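Putative uronate isomerase (Thermotoga maritima, PDB 4NAR) is of unconfirmed function but may interconvert the two enantiomers of lactate or a related hydroxy acid, in the manner of the lactate racemase family. Local coordinates at residues D333-Y338 and N348-V353. Sequence-based numbering, arbitrary orientation.
Sequences DYVKWY and NVAAHV. With SO4 (sulfate ion), chain B.
A sulfate ion, probably picked up from the crystallisation liquor, is gripped by four side chains: Asn-348, Thr-72, His-180 and Trp-283. Asn-348 ND2 donates to O3 of the sulfate at 3.3 Å, a long but fairly straight bond with an N-H...O angle of 156°. CG of Asn-348 lies opposite the backbone N (chi1 -164°), which carries the amide out from the helix on the side turned from 333-338, toward the ion.

On the other flank of 348-353 the contact with 333-338 is wholly apolar and rests on one buried valine. Val-335 straddles two residues a helical turn apart, one methyl for each. CG1, swung anti to the backbone N (chi1 178°), lands on Ala-350 CB at 3.9 Å. The second methyl, CG2, meets Val-353 CG1 at 4.0 Å, the two valine side chains crossing at a slant. Ala-350 has only a methyl to offer, which is consistent with the 6.8 Å between its CA and that of Val-335. Even so, just 110 Å² is buried, both sides summed.

Elsewhere on helix 332-341, Trp-337 CE3 sits over the centre of the Tyr-334 ring, 4.1 Å above its plane. Phe-362 meets that same tyrosine edge-to-face, while His-352 stacks on Trp-283, whose NE1 is hydrogen-bonded to the sulfate, and gives its NE2 to a hydrogen bond with Tyr-329 OH.

This is plain apolar packing of two helices consecutive in the chain and joined by a short link, with 347-357 lying between 332-341 and the sulfate; helix 318-327 adds Ile-327 against Val-335, and helix 173-186 brings Trp-181 against Ala-350.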
ATOM      1  N   ASP A 333     -14.273  -8.663  16.307  1.00 20.27           N
ATOM      2  CA  ASP A 333     -14.931  -8.563  17.609  1.00 31.86           C
ATOM      3  C   ASP A 333     -14.004  -8.887  18.778  1.00 24.06           C
ATOM      4  O   ASP A 333     -14.133  -8.299  19.853  1.00 27.89           O
ATOM      5  CB  ASP A 333     -16.227  -9.383  17.664  1.00 36.55           C
ATOM      6  CG  ASP A 333     -17.378  -8.700  16.930  1.00 43.63           C
ATOM      7  OD1 ASP A 333     -17.278  -7.483  16.625  1.00 42.09           O
ATOM      8  OD2 ASP A 333     -18.388  -9.385  16.656  1.00 49.24           O
ATOM      9  N   TYR A 334     -13.056  -9.794  18.568  1.00 23.38           N
ATOM     10  CA  TYR A 334     -12.030 -10.041  19.575  1.00 24.43           C
ATOM     11  C   TYR A 334     -11.148  -8.804  19.764  1.00 19.14           C
ATOM     12  O   TYR A 334     -10.771  -8.459  20.890  1.00 25.59           O
ATOM     13  CB  TYR A 334     -11.160 -11.237  19.188  1.00 21.53           C
ATOM     14  CG  TYR A 334     -10.028 -11.485  20.158  1.00 19.62           C
ATOM     15  CD1 TYR A 334     -10.139 -12.443  21.159  1.00 20.88           C
ATOM     16  CD2 TYR A 334      -8.851 -10.748  20.086  1.00 21.43           C
ATOM     17  CE1 TYR A 334      -9.095 -12.660  22.063  1.00 21.66           C
ATOM     18  CE2 TYR A 334      -7.814 -10.949  20.977  1.00 19.21           C
ATOM     19  CZ  TYR A 334      -7.931 -11.910  21.961  1.00 25.27           C
ATOM     20  OH  TYR A 334      -6.881 -12.109  22.834  1.00 35.13           O
ATOM     21  N   VAL A 335     -10.809  -8.144  18.658  1.00 18.28           N
ATOM     22  CA  VAL A 335      -9.864  -7.030  18.702  1.00 19.01           C
ATOM     23  C   VAL A 335     -10.480  -5.784  19.365  1.00 26.05           C
ATOM     24  O   VAL A 335      -9.831  -5.113  20.179  1.00 24.16           O
ATOM     25  CB  VAL A 335      -9.284  -6.739  17.295  1.00 22.71           C
ATOM     26  CG1 VAL A 335      -8.331  -5.541  17.310  1.00 19.07           C
ATOM     27  CG2 VAL A 335      -8.578  -7.985  16.769  1.00 20.03           C
ATOM     28  N   LYS A 336     -11.736  -5.500  19.034  1.00 27.81           N
ATOM     29  CA  LYS A 336     -12.477  -4.425  19.694  1.00 33.67           C
ATOM     30  C   LYS A 336     -12.511  -4.636  21.199  1.00 34.92           C
ATOM     31  O   LYS A 336     -12.369  -3.688  21.970  1.00 38.40           O
ATOM     32  CB  LYS A 336     -13.907  -4.354  19.166  1.00 29.22           C
ATOM     33  CG  LYS A 336     -14.034  -3.621  17.850  1.00 34.51           C
ATOM     34  CD  LYS A 336     -15.241  -4.141  17.093  1.00 43.36           C
ATOM     35  CE  LYS A 336     -15.893  -3.051  16.277  1.00 39.87           C
ATOM     36  NZ  LYS A 336     -17.275  -2.783  16.775  1.00 46.72           N
ATOM     37  N   TRP A 337     -12.701  -5.890  21.604  1.00 33.31           N
ATOM     38  CA  TRP A 337     -12.692  -6.251  23.012  1.00 30.94           C
ATOM     39  C   TRP A 337     -11.303  -6.022  23.617  1.00 32.19           C
ATOM     40  O   TRP A 337     -11.162  -5.510  24.734  1.00 34.59           O
ATOM     41  CB  TRP A 337     -13.103  -7.713  23.177  1.00 21.78           C
ATOM     42  CG  TRP A 337     -12.807  -8.259  24.547  1.00 31.50           C
ATOM     43  CD1 TRP A 337     -13.588  -8.137  25.667  1.00 36.14           C
ATOM     44  CD2 TRP A 337     -11.651  -9.014  24.945  1.00 30.06           C
ATOM     45  NE1 TRP A 337     -12.985  -8.768  26.735  1.00 42.92           N
ATOM     46  CE2 TRP A 337     -11.792  -9.319  26.318  1.00 37.72           C
ATOM     47  CE3 TRP A 337     -10.506  -9.471  24.273  1.00 30.82           C
ATOM     48  CZ2 TRP A 337     -10.845 -10.054  27.032  1.00 37.16           C
ATOM     49  CZ3 TRP A 337      -9.556 -10.195  24.984  1.00 32.95           C
ATOM     50  CH2 TRP A 337      -9.731 -10.479  26.350  1.00 39.25           C
ATOM     51  N   TYR A 338     -10.276  -6.407  22.873  1.00 32.00           N
ATOM     52  CA  TYR A 338      -8.898  -6.268  23.341  1.00 33.20           C
ATOM     53  C   TYR A 338      -8.560  -4.779  23.540  1.00 35.15           C
ATOM     54  O   TYR A 338      -7.776  -4.418  24.421  1.00 34.06           O
ATOM     55  CB  TYR A 338      -7.951  -6.923  22.331  1.00 19.14           C
ATOM     56  CG  TYR A 338      -6.499  -6.952  22.737  1.00 21.77           C
ATOM     57  CD1 TYR A 338      -5.628  -5.936  22.357  1.00 21.38           C
ATOM     58  CD2 TYR A 338      -5.982  -8.011  23.471  1.00 21.45           C
ATOM     59  CE1 TYR A 338      -4.280  -5.965  22.710  1.00 21.57           C
ATOM     60  CE2 TYR A 338      -4.634  -8.047  23.833  1.00 24.04           C
ATOM     61  CZ  TYR A 338      -3.793  -7.018  23.442  1.00 25.03           C
ATOM     62  OH  TYR A 338      -2.469  -7.028  23.797  1.00 30.30           O
ATOM     63  N   ASN A 348      -3.189   0.745  14.009  1.00 27.93           N
ATOM     64  CA  ASN A 348      -2.682   0.292  12.715  1.00 22.96           C
ATOM     65  C   ASN A 348      -2.399  -1.217  12.799  1.00 19.13           C
ATOM     66  O   ASN A 348      -2.920  -2.006  11.996  1.00 22.01           O
ATOM     67  CB  ASN A 348      -1.421   1.092  12.318  1.00 25.08           C
ATOM     68  CG  ASN A 348      -1.052   0.949  10.828  1.00 26.65           C
ATOM     69  OD1 ASN A 348      -1.554   0.066  10.106  1.00 25.64           O
ATOM     70  ND2 ASN A 348      -0.156   1.821  10.370  1.00 26.46           N
ATOM     71  N   VAL A 349      -1.592  -1.610  13.783  1.00 18.08           N
ATOM     72  CA  VAL A 349      -1.411  -3.023  14.125  1.00 22.84           C
ATOM     73  C   VAL A 349      -2.755  -3.742  14.366  1.00 24.79           C
ATOM     74  O   VAL A 349      -2.970  -4.865  13.878  1.00 19.32           O
ATOM     75  CB  VAL A 349      -0.528  -3.184  15.382  1.00 21.39           C
ATOM     76  CG1 VAL A 349      -0.474  -4.654  15.832  1.00 17.86           C
ATOM     77  CG2 VAL A 349       0.871  -2.628  15.125  1.00 13.46           C
ATOM     78  N   ALA A 350      -3.650  -3.097  15.115  1.00 18.54           N
ATOM     79  CA  ALA A 350      -4.962  -3.682  15.370  1.00 27.37           C
ATOM     80  C   ALA A 350      -5.688  -3.955  14.053  1.00 27.28           C
ATOM     81  O   ALA A 350      -6.232  -5.051  13.837  1.00 23.36           O
ATOM     82  CB  ALA A 350      -5.810  -2.770  16.276  1.00 27.65           C
ATOM     83  N   ALA A 351      -5.695  -2.962  13.166  1.00 21.03           N
ATOM     84  CA  ALA A 351      -6.369  -3.124  11.877  1.00 21.40           C
ATOM     85  C   ALA A 351      -5.704  -4.239  11.046  1.00 19.45           C
ATOM     86  O   ALA A 351      -6.390  -5.059  10.415  1.00 17.59           O
ATOM     87  CB  ALA A 351      -6.399  -1.784  11.104  1.00 12.81           C
ATOM     88  N   HIS A 352      -4.371  -4.268  11.064  1.00 15.83           N
ATOM     89  CA  HIS A 352      -3.597  -5.241  10.286  1.00 22.49           C
ATOM     90  C   HIS A 352      -3.982  -6.688  10.621  1.00 19.96           C
ATOM     91  O   HIS A 352      -4.260  -7.514   9.742  1.00 18.10           O
ATOM     92  CB  HIS A 352      -2.111  -5.054  10.572  1.00 21.99           C
ATOM     93  CG  HIS A 352      -1.275  -6.264  10.254  1.00 23.36           C
ATOM     94  ND1 HIS A 352      -0.978  -6.649   8.968  1.00 23.32           N
ATOM     95  CD2 HIS A 352      -0.658  -7.153  11.074  1.00 20.04           C
ATOM     96  CE1 HIS A 352      -0.213  -7.737   9.000  1.00 12.42           C
ATOM     97  NE2 HIS A 352      -0.013  -8.061  10.260  1.00 25.11           N
ATOM     98  N   VAL A 353      -3.976  -6.965  11.918  1.00 19.62           N
ATOM     99  CA  VAL A 353      -4.315  -8.269  12.465  1.00 25.45           C
ATOM    100  C   VAL A 353      -5.726  -8.749  12.024  1.00 20.77           C
ATOM    101  O   VAL A 353      -5.889  -9.870  11.558  1.00 21.77           O
ATOM    102  CB  VAL A 353      -4.103  -8.214  14.010  1.00 28.08           C
ATOM    103  CG1 VAL A 353      -5.233  -8.872  14.762  1.00 34.77           C
ATOM    104  CG2 VAL A 353      -2.717  -8.766  14.371  1.00 16.73           C
TER
HETATM  105  S   SO4 B 501       1.334   1.298   6.169  1.00 31.62           S
HETATM  106  O1  SO4 B 501       0.147   2.117   5.869  1.00 33.24           O
HETATM  107  O2  SO4 B 501       2.519   1.929   5.567  1.00 33.74           O
HETATM  108  O3  SO4 B 501       1.486   1.184   7.627  1.00 28.25           O
HETATM  109  O4  SO4 B 501       1.154  -0.054   5.599  1.00 36.75           O